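Local coordinates for protein D-isomer specific 2-hydroxyacid dehydrogenase NAD-binding (Xanthobacter autotrophicus, PDB 4XA8) that binds NADPH and probably acts as an oxidoreductase on D-2-hydroxyacids or related substrates, at residues 116-121 and 229-234; 143-148 and 199-204; 191-196 and 221-226; 246-251 and 275-280. One frame throughout, in Å; residues are numbered along the deposited sequence.

Overall arrangement
All four contacts belong to the nucleotide-binding domain, whose parallel sheet has contact 2 at its centre and its edge strand in contact 4. Contacts 1 and 2, centres about 9 Å apart, lie on neighbouring strands, K229 O 2.8 Å from V202 N and I231 O 2.8 Å from V204 N, probable hydrogen bonds. Contact 1 lies on the sheet face carrying V147 and I201, contact 3 on that carrying V202 and F230. Contact 4 is tied to contact 3 by R226 NH2, 3.1 Å from S250 O. V233 and A234 of contact 1 belong to the NADPH site seen for this protein, empty in this chain; the side chain of V203 in contact 2 lies about 4 Å from that of V233.

Contact 1 (116-121 and 229-234)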
loop_
_atom_site.group_PDB
_atom_site.type_symbol
_atom_site.label_atom_id
_atom_site.label_comp_id
_atom_site.label_asym_id
_atom_site.label_seq_id
_atom_site.Cartn_x
_atom_site.Cartn_y
_atom_site.Cartn_z
ATOM N N LEU A 116 -3.806 -0.794 3.803
ATOM C CA LEU A 116 -4.520 -0.070 2.710
ATOM C C LEU A 116 -4.975 -1.040 1.589
ATOM O O LEU A 116 -6.071 -0.908 1.012
ATOM C CB LEU A 116 -3.648 1.042 2.099
ATOM C CG LEU A 116 -3.344 2.253 2.985
ATOM C CD1 LEU A 116 -2.244 3.141 2.407
ATOM C CD2 LEU A 116 -4.638 2.990 3.129
ATOM N N ARG A 117 -4.141 -2.029 1.341
ATOM C CA ARG A 117 -4.429 -2.999 0.313
ATOM C C ARG A 117 -5.763 -3.733 0.695
ATOM O O ARG A 117 -6.641 -3.907 -0.147
ATOM C CB ARG A 117 -3.245 -3.932 0.146
ATOM C CG ARG A 117 -3.406 -5.166 -0.708
ATOM C CD ARG A 117 -2.118 -6.005 -0.885
ATOM N NE ARG A 117 -2.480 -7.060 -1.831
ATOM C CZ ARG A 117 -3.080 -8.186 -1.515
ATOM N NH1 ARG A 117 -3.342 -8.474 -0.256
ATOM N NH2 ARG A 117 -3.465 -9.029 -2.477
ATOM N N HIS A 118 -5.929 -4.137 1.945
ATOM C CA HIS A 118 -7.187 -4.760 2.389
ATOM C C HIS A 118 -8.364 -3.804 2.528
ATOM O O HIS A 118 -9.486 -4.140 2.153
ATOM C CB HIS A 118 -6.965 -5.537 3.696
ATOM C CG HIS A 118 -6.140 -6.766 3.502
ATOM N ND1 HIS A 118 -6.574 -7.835 2.746
ATOM C CD2 HIS A 118 -4.889 -7.078 3.910
ATOM C CE1 HIS A 118 -5.636 -8.764 2.725
ATOM N NE2 HIS A 118 -4.616 -8.331 3.436
ATOM N N ALA A 119 -8.118 -2.627 3.081
ATOM C CA ALA A 119 -9.167 -1.651 3.305
ATOM C C ALA A 119 -9.754 -1.180 1.967
ATOM O O ALA A 119 -10.914 -0.892 1.922
ATOM C CB ALA A 119 -8.619 -0.451 4.077
ATOM N N ARG A 120 -8.943 -1.062 0.904
ATOM C CA ARG A 120 -9.489 -0.664 -0.408
ATOM C C ARG A 120 -9.937 -1.844 -1.260
ATOM O O ARG A 120 -10.341 -1.644 -2.388
ATOM C CB ARG A 120 -8.495 0.218 -1.153
ATOM C CG ARG A 120 -8.063 1.474 -0.392
ATOM C CD ARG A 120 -9.215 2.310 0.102
ATOM N NE ARG A 120 -10.173 2.552 -0.959
ATOM C CZ ARG A 120 -10.136 3.563 -1.841
ATOM N NH1 ARG A 120 -9.188 4.517 -1.802
ATOM N NH2 ARG A 120 -11.102 3.625 -2.766
ATOM N N ASP A 121 -9.905 -3.060 -0.700
ATOM C CA ASP A 121 -10.346 -4.278 -1.378
ATOM C C ASP A 121 -9.525 -4.571 -2.618
ATOM O O ASP A 121 -10.043 -5.146 -3.610
ATOM C CB ASP A 121 -11.851 -4.192 -1.717
ATOM C CG ASP A 121 -12.734 -4.424 -0.489
ATOM O OD1 ASP A 121 -12.575 -5.421 0.236
ATOM O OD2 ASP A 121 -13.584 -3.580 -0.213
ATOM N N LYS A 229 -10.025 -9.543 7.861
ATOM C CA LYS A 229 -8.800 -9.527 7.054
ATOM C C LYS A 229 -7.563 -9.557 7.981
ATOM O O LYS A 229 -7.481 -8.800 8.928
ATOM C CB LYS A 229 -8.823 -8.311 6.150
ATOM C CG LYS A 229 -10.105 -8.359 5.284
ATOM C CD LYS A 229 -10.590 -7.040 4.790
ATOM C CE LYS A 229 -11.669 -7.186 3.705
ATOM N NZ LYS A 229 -11.227 -6.410 2.480
ATOM N N PHE A 230 -6.634 -10.473 7.698
ATOM C CA PHE A 230 -5.563 -10.852 8.635
ATOM C C PHE A 230 -4.178 -10.578 8.015
ATOM O O PHE A 230 -3.885 -11.034 6.909
ATOM C CB PHE A 230 -5.744 -12.330 8.929
ATOM C CG PHE A 230 -4.880 -12.865 10.022
ATOM C CD1 PHE A 230 -3.623 -13.377 9.727
ATOM C CD2 PHE A 230 -5.319 -12.904 11.337
ATOM C CE1 PHE A 230 -2.813 -13.898 10.710
ATOM C CE2 PHE A 230 -4.510 -13.452 12.335
ATOM C CZ PHE A 230 -3.264 -13.940 12.015
ATOM N N ILE A 231 -3.331 -9.829 8.732
ATOM C CA ILE A 231 -2.005 -9.463 8.293
ATOM C C ILE A 231 -1.009 -9.950 9.371
ATOM O O ILE A 231 -1.179 -9.614 10.551
ATOM C CB ILE A 231 -1.866 -7.960 8.171
ATOM C CG1 ILE A 231 -2.795 -7.445 7.078
ATOM C CG2 ILE A 231 -0.418 -7.545 7.877
ATOM C CD1 ILE A 231 -3.057 -5.973 7.196
ATOM N N ASN A 232 0.002 -10.726 8.967
ATOM C CA ASN A 232 1.048 -11.218 9.935
ATOM C C ASN A 232 2.416 -10.749 9.528
ATOM O O ASN A 232 2.900 -11.139 8.457
ATOM C CB ASN A 232 1.074 -12.711 10.038
ATOM C CG ASN A 232 1.884 -13.183 11.235
ATOM O OD1 ASN A 232 2.287 -12.377 12.076
ATOM N ND2 ASN A 232 2.143 -14.478 11.294
ATOM N N VAL A 233 3.013 -9.867 10.347
ATOM C CA VAL A 233 4.369 -9.374 10.115
ATOM C C VAL A 233 5.257 -9.656 11.349
ATOM O O VAL A 233 6.359 -9.139 11.422
ATOM C CB VAL A 233 4.421 -7.873 9.754
ATOM C CG1 VAL A 233 3.741 -7.629 8.373
ATOM C CG2 VAL A 233 3.727 -7.024 10.807
ATOM N N ALA A 234 4.819 -10.479 12.282
ATOM C CA ALA A 234 5.594 -10.705 13.514
ATOM C C ALA A 234 6.507 -11.894 13.291
ATOM O O ALA A 234 7.636 -11.745 12.902
ATOM C CB ALA A 234 4.687 -10.974 14.687
#
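K229 and H118 slide past each other in opposite directions, the lysine running beside the imidazole until its ammonium reaches the end of the helix. K229 CB stands obliquely to the ring, 4.1 Å from H118 ND1. Further out, a bend at the last torsion (chi4 -125°) turns K229 NZ onto two oxygens: H118 O at 2.9 Å and D121 OD1 at 2.8 Å, the second a salt bridge. The aspartate crosses the lysine at about a right angle, and OD1 is met from above the carboxylate plane. H118 O also accepts from D121 N, on the opposite face of its plane, within the Schellman motif that ends the helix. E255 completes the network, pairing with NZ and bonding H118 ND1, while T257 holds NE2. Pinned thus, the ring sets CD2 3.8 Å from I231 CG1. Replacing K229 with a methionine would probably leave D121 and E255 without their shared positive partner and the helix-end carbonyl with one bond fewer. In the Rossmann-type domain, helix 103-119 packs against strand 228-232, where I231 also rests on C114 and V115, with strands 201-204 and 253-258 flanking it.

Contact 2 (143-148 and 199-204); sequences AEIRVG and SEIVVV
V147 pairs with I201 and G148 with V202 in a parallel bridge between two inner strands, 146-150 and 201-204, of the seven-stranded sheet. In a Rossmann fold these are the strands where the chain order reverses, the 1 and 4 of the order 3-2-1-4-5-6-7. Their short axes lie 4.7 Å apart at 16°. Three nearly straight backbone bonds hold them: I201 N to R146 O, G148 N to I201 O at 2.8 Å, and V203 N to G148 O at 2.7 Å. E200 N adds a weak bond to R146 O. On the face bearing V147 and I201, the CD1 methyl of I201 reaches back to I145 CG2, 3.8 Å away; CG1 of I201 stands beside the backbone N (chi1 -59°), which sends the chain that way. A119 and V115 of helix 103-119 cover this face. On the other face G148 CA passes 3.5 Å from S199 OG, and a beta carbon there would collide with the hydroxyl; OG is bonded to F195 O. At the strand entrance one water donates to E144 O and to E200 OE1, 2.7 Å away, and accepts from R146 N. E200, extended, also takes R140 in a salt bridge. The chemistry is thus divided: backbone bonds set the register, branched aliphatic side chains pack the face carrying V147 and I201, and the water joins E144 O, R146 N and E200 OE1 where the pairing of the strands starts.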
loop_
_atom_site.group_PDB
_atom_site.type_symbol
_atom_site.label_atom_id
_atom_site.label_comp_id
_atom_site.label_asym_id
_atom_site.label_seq_id
_atom_site.Cartn_x
_atom_site.Cartn_y
_atom_site.Cartn_z
ATOM N N ALA A 143 -12.862 6.041 8.362
ATOM C CA ALA A 143 -13.392 6.066 9.721
ATOM C C ALA A 143 -14.355 4.905 10.018
ATOM O O ALA A 143 -14.496 4.509 11.170
ATOM C CB ALA A 143 -14.054 7.411 9.998
ATOM N N GLU A 144 -14.995 4.337 8.996
ATOM C CA GLU A 144 -15.833 3.190 9.211
ATOM C C GLU A 144 -15.045 1.866 9.281
ATOM O O GLU A 144 -15.601 0.843 9.629
ATOM C CB GLU A 144 -17.038 3.158 8.238
ATOM C CG GLU A 144 -16.804 2.737 6.819
ATOM C CD GLU A 144 -18.020 3.042 5.926
ATOM O OE1 GLU A 144 -18.232 4.191 5.463
ATOM O OE2 GLU A 144 -18.749 2.082 5.671
ATOM N N ILE A 145 -13.744 1.897 9.016
ATOM C CA ILE A 145 -12.939 0.672 9.002
ATOM C C ILE A 145 -12.095 0.511 10.268
ATOM O O ILE A 145 -11.172 1.297 10.568
ATOM C CB ILE A 145 -12.060 0.601 7.747
ATOM C CG1 ILE A 145 -12.945 0.729 6.495
ATOM C CG2 ILE A 145 -11.273 -0.725 7.709
ATOM C CD1 ILE A 145 -12.158 0.750 5.192
ATOM N N ARG A 146 -12.410 -0.525 11.007
ATOM C CA ARG A 146 -11.760 -0.781 12.282
ATOM C C ARG A 146 -10.532 -1.642 12.076
ATOM O O ARG A 146 -10.646 -2.768 11.574
ATOM C CB ARG A 146 -12.727 -1.482 13.226
ATOM C CG ARG A 146 -13.966 -0.664 13.495
ATOM C CD ARG A 146 -15.016 -1.502 14.194
ATOM N NE ARG A 146 -15.156 -1.127 15.602
ATOM C CZ ARG A 146 -15.909 -1.779 16.495
ATOM N NH1 ARG A 146 -16.607 -2.860 16.151
ATOM N NH2 ARG A 146 -15.978 -1.332 17.742
ATOM N N VAL A 147 -9.374 -1.140 12.469
ATOM C CA VAL A 147 -8.064 -1.821 12.216
ATOM C C VAL A 147 -7.442 -1.998 13.621
ATOM O O VAL A 147 -7.324 -1.027 14.391
ATOM C CB VAL A 147 -7.107 -0.959 11.361
ATOM C CG1 VAL A 147 -5.790 -1.659 11.056
ATOM C CG2 VAL A 147 -7.767 -0.486 10.058
ATOM N N GLY A 148 -7.115 -3.232 13.943
ATOM C CA GLY A 148 -6.568 -3.616 15.226
ATOM C C GLY A 148 -5.102 -3.988 15.051
ATOM O O GLY A 148 -4.774 -4.899 14.266
ATOM N N SER A 199 -12.303 -5.857 15.484
ATOM C CA SER A 199 -11.271 -5.574 14.458
ATOM C C SER A 199 -11.660 -6.205 13.112
ATOM O O SER A 199 -11.578 -7.430 12.937
ATOM C CB SER A 199 -9.922 -6.136 14.884
ATOM O OG SER A 199 -9.427 -5.507 16.060
ATOM N N GLU A 200 -12.015 -5.378 12.142
ATOM C CA GLU A 200 -12.250 -5.832 10.779
ATOM C C GLU A 200 -10.974 -6.258 10.058
ATOM O O GLU A 200 -10.990 -7.215 9.298
ATOM C CB GLU A 200 -12.943 -4.734 9.944
ATOM C CG GLU A 200 -13.307 -5.241 8.574
ATOM C CD GLU A 200 -14.009 -4.218 7.682
ATOM O OE1 GLU A 200 -14.672 -3.277 8.181
ATOM O OE2 GLU A 200 -13.890 -4.373 6.468
ATOM N N ILE A 201 -9.891 -5.517 10.277
ATOM C CA ILE A 201 -8.552 -5.864 9.785
ATOM C C ILE A 201 -7.690 -6.020 11.003
ATOM O O ILE A 201 -7.697 -5.133 11.905
ATOM C CB ILE A 201 -7.978 -4.757 8.878
ATOM C CG1 ILE A 201 -8.901 -4.525 7.677
ATOM C CG2 ILE A 201 -6.599 -5.092 8.373
ATOM C CD1 ILE A 201 -8.627 -3.273 6.907
ATOM N N VAL A 202 -6.918 -7.108 11.084
ATOM C CA VAL A 202 -6.054 -7.253 12.259
ATOM C C VAL A 202 -4.596 -7.389 11.804
ATOM O O VAL A 202 -4.308 -8.019 10.777
ATOM C CB VAL A 202 -6.512 -8.420 13.200
ATOM C CG1 VAL A 202 -6.355 -9.744 12.511
ATOM C CG2 VAL A 202 -5.718 -8.466 14.496
ATOM N N VAL A 203 -3.685 -6.708 12.520
ATOM C CA VAL A 203 -2.206 -6.753 12.196
ATOM C C VAL A 203 -1.470 -7.388 13.352
ATOM O O VAL A 203 -1.410 -6.833 14.468
ATOM C CB VAL A 203 -1.588 -5.382 11.870
ATOM C CG1 VAL A 203 -0.198 -5.554 11.305
ATOM C CG2 VAL A 203 -2.450 -4.586 10.910
ATOM N N VAL A 204 -0.906 -8.560 13.124
ATOM C CA VAL A 204 -0.095 -9.212 14.174
ATOM C C VAL A 204 1.339 -8.639 14.194
ATOM O O VAL A 204 2.108 -8.795 13.218
ATOM C CB VAL A 204 0.037 -10.717 13.946
ATOM C CG1 VAL A 204 0.787 -11.358 15.127
ATOM C CG2 VAL A 204 -1.332 -11.364 13.798
HETATM O O HOH W 1 -14.931 -1.913 10.439
#

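Contact 3 (191-196 and 221-226); sequences ALPGFL and LAHLPR
P193 and H223 bring their CA atoms to 5.7 Å, and L196 and L224 to 5.0 Å, as helix 192-197 passes the end of helix 218-223. No hydrogen bond crosses. L196 O lies 3.4 Å from P225 CD, on a proline that has no N-H to offer it, and close to a methyl of L224. Alongside, P193 covers one face of the H223 ring: its CB sits 3.8 Å from the ring centroid, only 6° off the normal, a CH-pi contact, and CG leans toward NE2. The two side chains lie side by side and point the same way. L196 comes at the ring from its edge with CD1, near the plane, and sets its CB 3.9 Å from H223 CB. Its other methyl, CD2, meets L224 CD2 at 3.8 Å; L224 CG stands beside its own backbone N (chi1 -69°), which turns L224 CD2 toward L196. Substituting H223 by a serine would probably strip P193 of its flat partner and open a gap beside L196. These helices precede neighbouring strands 201-204 and 228-232, so the contact joins successive beta-alpha units on one side of the sheet. With no hydrogen bond across and mostly carbon in contact, it probably depends on close shape and on the CH-pi contact at the imidazole.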
loop_
_atom_site.group_PDB
_atom_site.type_symbol
_atom_site.label_atom_id
_atom_site.label_comp_id
_atom_site.label_asym_id
_atom_site.label_seq_id
_atom_site.Cartn_x
_atom_site.Cartn_y
_atom_site.Cartn_z
ATOM N N ALA A 191 -8.997 -8.777 27.838
ATOM C CA ALA A 191 -9.482 -7.841 26.830
ATOM C C ALA A 191 -9.283 -8.313 25.395
ATOM O O ALA A 191 -9.794 -7.702 24.459
ATOM C CB ALA A 191 -8.835 -6.462 27.020
ATOM N N LEU A 192 -8.586 -9.428 25.203
ATOM C CA LEU A 192 -8.274 -9.876 23.872
ATOM C C LEU A 192 -9.494 -10.294 23.040
ATOM O O LEU A 192 -9.602 -9.911 21.878
ATOM C CB LEU A 192 -7.204 -10.977 23.974
ATOM C CG LEU A 192 -6.518 -11.455 22.741
ATOM C CD1 LEU A 192 -5.829 -10.290 22.040
ATOM C CD2 LEU A 192 -5.550 -12.592 23.167
ATOM N N PRO A 193 -10.453 -11.009 23.619
ATOM C CA PRO A 193 -11.623 -11.308 22.807
ATOM C C PRO A 193 -12.397 -10.097 22.312
ATOM O O PRO A 193 -12.711 -10.060 21.145
ATOM C CB PRO A 193 -12.492 -12.166 23.735
ATOM C CG PRO A 193 -11.505 -12.840 24.611
ATOM C CD PRO A 193 -10.492 -11.757 24.889
ATOM N N GLY A 194 -12.660 -9.107 23.168
ATOM C CA GLY A 194 -13.388 -7.912 22.723
ATOM C C GLY A 194 -12.554 -7.099 21.717
ATOM O O GLY A 194 -13.097 -6.542 20.764
ATOM N N PHE A 195 -11.237 -7.046 21.910
ATOM C CA PHE A 195 -10.323 -6.355 20.966
ATOM C C PHE A 195 -10.432 -6.992 19.573
ATOM O O PHE A 195 -10.596 -6.268 18.570
ATOM C CB PHE A 195 -8.854 -6.387 21.426
ATOM C CG PHE A 195 -7.835 -6.060 20.334
ATOM C CD1 PHE A 195 -7.579 -4.748 19.997
ATOM C CD2 PHE A 195 -7.134 -7.065 19.663
ATOM C CE1 PHE A 195 -6.676 -4.433 18.978
ATOM C CE2 PHE A 195 -6.201 -6.749 18.658
ATOM C CZ PHE A 195 -5.991 -5.422 18.326
ATOM N N LEU A 196 -10.339 -8.322 19.522
ATOM C CA LEU A 196 -10.437 -9.040 18.244
ATOM C C LEU A 196 -11.847 -8.938 17.618
ATOM O O LEU A 196 -11.963 -8.781 16.394
ATOM C CB LEU A 196 -10.091 -10.514 18.436
ATOM C CG LEU A 196 -8.613 -10.767 18.787
ATOM C CD1 LEU A 196 -8.401 -12.204 19.273
ATOM C CD2 LEU A 196 -7.703 -10.432 17.639
ATOM N N LEU A 221 -8.551 -16.801 16.917
ATOM C CA LEU A 221 -9.013 -16.538 15.574
ATOM C C LEU A 221 -10.564 -16.508 15.448
ATOM O O LEU A 221 -11.128 -15.721 14.655
ATOM C CB LEU A 221 -8.434 -17.562 14.598
ATOM C CG LEU A 221 -6.921 -17.522 14.299
ATOM C CD1 LEU A 221 -6.555 -18.752 13.460
ATOM C CD2 LEU A 221 -6.533 -16.246 13.576
ATOM N N ALA A 222 -11.237 -17.405 16.174
ATOM C CA ALA A 222 -12.678 -17.455 16.156
ATOM C C ALA A 222 -13.335 -16.202 16.773
ATOM O O ALA A 222 -14.485 -15.920 16.472
ATOM C CB ALA A 222 -13.164 -18.713 16.842
ATOM N N HIS A 223 -12.603 -15.426 17.571
ATOM C CA HIS A 223 -13.131 -14.171 18.132
ATOM C C HIS A 223 -13.211 -13.041 17.128
ATOM O O HIS A 223 -13.963 -12.095 17.320
ATOM C CB HIS A 223 -12.240 -13.678 19.259
ATOM C CG HIS A 223 -12.269 -14.533 20.475
ATOM N ND1 HIS A 223 -13.442 -15.014 21.011
ATOM C CD2 HIS A 223 -11.282 -14.941 21.299
ATOM C CE1 HIS A 223 -13.170 -15.712 22.098
ATOM N NE2 HIS A 223 -11.862 -15.677 22.294
ATOM N N LEU A 224 -12.388 -13.108 16.094
ATOM C CA LEU A 224 -12.497 -12.177 14.987
ATOM C C LEU A 224 -13.866 -12.274 14.355
ATOM O O LEU A 224 -14.437 -13.341 14.322
ATOM C CB LEU A 224 -11.429 -12.502 13.945
ATOM C CG LEU A 224 -9.979 -12.237 14.343
ATOM C CD1 LEU A 224 -9.059 -12.909 13.329
ATOM C CD2 LEU A 224 -9.753 -10.719 14.419
ATOM N N PRO A 225 -14.382 -11.163 13.811
ATOM C CA PRO A 225 -15.635 -11.221 13.053
ATOM C C PRO A 225 -15.495 -12.028 11.774
ATOM O O PRO A 225 -14.461 -11.978 11.131
ATOM C CB PRO A 225 -15.900 -9.754 12.677
ATOM C CG PRO A 225 -14.564 -9.105 12.696
ATOM C CD PRO A 225 -13.721 -9.848 13.704
ATOM N N ARG A 226 -16.556 -12.709 11.365
ATOM C CA ARG A 226 -16.543 -13.422 10.107
ATOM C C ARG A 226 -16.307 -12.433 8.965
ATOM O O ARG A 226 -16.875 -11.330 8.909
ATOM C CB ARG A 226 -17.844 -14.222 9.913
ATOM C CG ARG A 226 -17.909 -14.867 8.544
ATOM C CD ARG A 226 -18.944 -15.964 8.415
ATOM N NE ARG A 226 -18.797 -16.592 7.101
ATOM C CZ ARG A 226 -18.116 -17.710 6.826
ATOM N NH1 ARG A 226 -17.470 -18.417 7.754
ATOM N NH2 ARG A 226 -18.065 -18.119 5.572
#

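Contact 4 (246-251 and 275-280); sequences AALRSG and MDNVLV
L248 and R249 face M275, N277 and V278 from the last turn of helix 241-250, which S250 N to A246 O (3.0 Å) holds. S250 OG adds a bond to A247 O from above the carbonyl plane and also bonds H252 N. G251, at positive phi, closes a Schellman motif. On the other side, V278 N to M275 O (3.2 Å) shapes a type I turn leading into strand 278-280. No hydrogen bond passes between the two segments. L248 supplies the bridge: its CD1 meets V278 CG2 at 3.7 Å, the side chains crossing at about a right angle, and comes within 4.2 Å of M275 SD. Its other methyl, CD2, touches N277 ND2 at 4.1 Å. N277 CG lies between the backbone N and carbonyl carbon (chi1 57°), which aims the amide back at the helix, while ND2 is bonded to A254 O in the neighbouring strand 253-258. M275, extended beyond CG, carries its CE methyl over one face of the R249 guanidinium, offset toward the rim, 4.1 Å from NH1; R249 also touches a crystal neighbour. Helix 241-250, which follows strand 228-232 in the chain, thus packs on the last strand of the Rossmann-type sheet in this chain, where Q129 of the second subunit bonds V278 O and V280 N. Joined by leucine, valine and thioether with no hydrogen bond across, the contact probably rests on dispersion, and the bond to A254 O is likely to hold the amide of N277 in its orientation toward the leucine.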
loop_
_atom_site.group_PDB
_atom_site.type_symbol
_atom_site.label_atom_id
_atom_site.label_comp_id
_atom_site.label_asym_id
_atom_site.label_seq_id
_atom_site.Cartn_x
_atom_site.Cartn_y
_atom_site.Cartn_z
ATOM N N ALA A 246 -7.193 -23.183 8.371
ATOM C CA ALA A 246 -8.555 -23.651 8.576
ATOM C C ALA A 246 -9.562 -22.500 8.521
ATOM O O ALA A 246 -10.584 -22.588 7.832
ATOM C CB ALA A 246 -8.679 -24.431 9.888
ATOM N N ALA A 247 -9.242 -21.398 9.171
ATOM C CA ALA A 247 -10.117 -20.206 9.133
ATOM C C ALA A 247 -10.251 -19.587 7.731
ATOM O O ALA A 247 -11.309 -19.084 7.360
ATOM C CB ALA A 247 -9.630 -19.178 10.138
ATOM N N LEU A 248 -9.179 -19.645 6.957
ATOM C CA LEU A 248 -9.199 -19.187 5.593
ATOM C C LEU A 248 -10.070 -20.102 4.735
ATOM O O LEU A 248 -10.824 -19.625 3.892
ATOM C CB LEU A 248 -7.769 -19.131 5.035
ATOM C CG LEU A 248 -6.948 -17.911 5.477
ATOM C CD1 LEU A 248 -5.459 -18.039 5.182
ATOM C CD2 LEU A 248 -7.491 -16.672 4.796
ATOM N N ARG A 249 -9.953 -21.399 4.946
ATOM C CA ARG A 249 -10.777 -22.356 4.188
ATOM C C ARG A 249 -12.284 -22.246 4.505
ATOM O O ARG A 249 -13.114 -22.440 3.636
ATOM C CB ARG A 249 -10.310 -23.794 4.449
ATOM C CG ARG A 249 -8.955 -24.158 3.887
ATOM C CD ARG A 249 -8.859 -25.671 3.765
ATOM N NE ARG A 249 -7.489 -26.190 3.691
ATOM C CZ ARG A 249 -6.710 -26.205 2.601
ATOM N NH1 ARG A 249 -7.107 -25.681 1.436
ATOM N NH2 ARG A 249 -5.491 -26.730 2.684
ATOM N N SER A 250 -12.648 -21.925 5.731
ATOM C CA SER A 250 -14.060 -21.843 6.084
ATOM C C SER A 250 -14.681 -20.483 5.714
ATOM O O SER A 250 -15.909 -20.280 5.852
ATOM C CB SER A 250 -14.219 -22.085 7.580
ATOM O OG SER A 250 -13.625 -21.000 8.306
ATOM N N GLY A 251 -13.844 -19.535 5.316
ATOM C CA GLY A 251 -14.289 -18.190 5.047
ATOM C C GLY A 251 -14.417 -17.344 6.299
ATOM O O GLY A 251 -14.894 -16.240 6.211
ATOM N N MET A 275 -3.653 -20.028 -2.695
ATOM C CA MET A 275 -4.867 -19.332 -2.287
ATOM C C MET A 275 -4.947 -17.932 -2.905
ATOM O O MET A 275 -4.141 -17.056 -2.586
ATOM C CB MET A 275 -4.918 -19.214 -0.777
ATOM C CG MET A 275 -5.082 -20.537 -0.094
ATOM S SD MET A 275 -5.448 -20.322 1.668
ATOM C CE MET A 275 -5.338 -22.052 2.064
ATOM N N ASP A 276 -5.955 -17.729 -3.744
ATOM C CA ASP A 276 -6.290 -16.461 -4.355
ATOM C C ASP A 276 -6.460 -15.296 -3.413
ATOM O O ASP A 276 -6.213 -14.138 -3.807
ATOM C CB ASP A 276 -7.637 -16.588 -5.085
ATOM C CG ASP A 276 -7.490 -16.724 -6.547
ATOM O OD1 ASP A 276 -6.543 -16.106 -7.071
ATOM O OD2 ASP A 276 -8.336 -17.408 -7.184
ATOM N N ASN A 277 -6.945 -15.584 -2.208
ATOM C CA ASN A 277 -7.183 -14.543 -1.183
ATOM C C ASN A 277 -6.081 -14.331 -0.142
ATOM O O ASN A 277 -6.297 -13.674 0.881
ATOM C CB ASN A 277 -8.500 -14.833 -0.489
ATOM C CG ASN A 277 -8.538 -16.200 0.130
ATOM O OD1 ASN A 277 -7.833 -17.109 -0.315
ATOM N ND2 ASN A 277 -9.366 -16.370 1.110
ATOM N N VAL A 278 -4.901 -14.917 -0.389
ATOM C CA VAL A 278 -3.728 -14.736 0.434
ATOM C C VAL A 278 -2.622 -14.114 -0.435
ATOM O O VAL A 278 -2.402 -14.575 -1.569
ATOM C CB VAL A 278 -3.205 -16.071 0.991
ATOM C CG1 VAL A 278 -1.920 -15.875 1.742
ATOM C CG2 VAL A 278 -4.229 -16.733 1.891
ATOM N N LEU A 279 -1.945 -13.087 0.089
ATOM C CA LEU A 279 -0.685 -12.600 -0.479
ATOM C C LEU A 279 0.438 -13.064 0.418
ATOM O O LEU A 279 0.434 -12.807 1.656
ATOM C CB LEU A 279 -0.652 -11.054 -0.610
ATOM C CG LEU A 279 0.697 -10.400 -1.019
ATOM C CD1 LEU A 279 1.210 -10.945 -2.344
ATOM C CD2 LEU A 279 0.589 -8.879 -1.101
ATOM N N VAL A 280 1.339 -13.836 -0.175
ATOM C CA VAL A 280 2.539 -14.336 0.503
ATOM C C VAL A 280 3.656 -13.375 0.128
ATOM O O VAL A 280 3.905 -13.110 -1.073
ATOM C CB VAL A 280 2.920 -15.755 0.025
ATOM C CG1 VAL A 280 4.327 -16.136 0.519
ATOM C CG2 VAL A 280 1.914 -16.769 0.530
#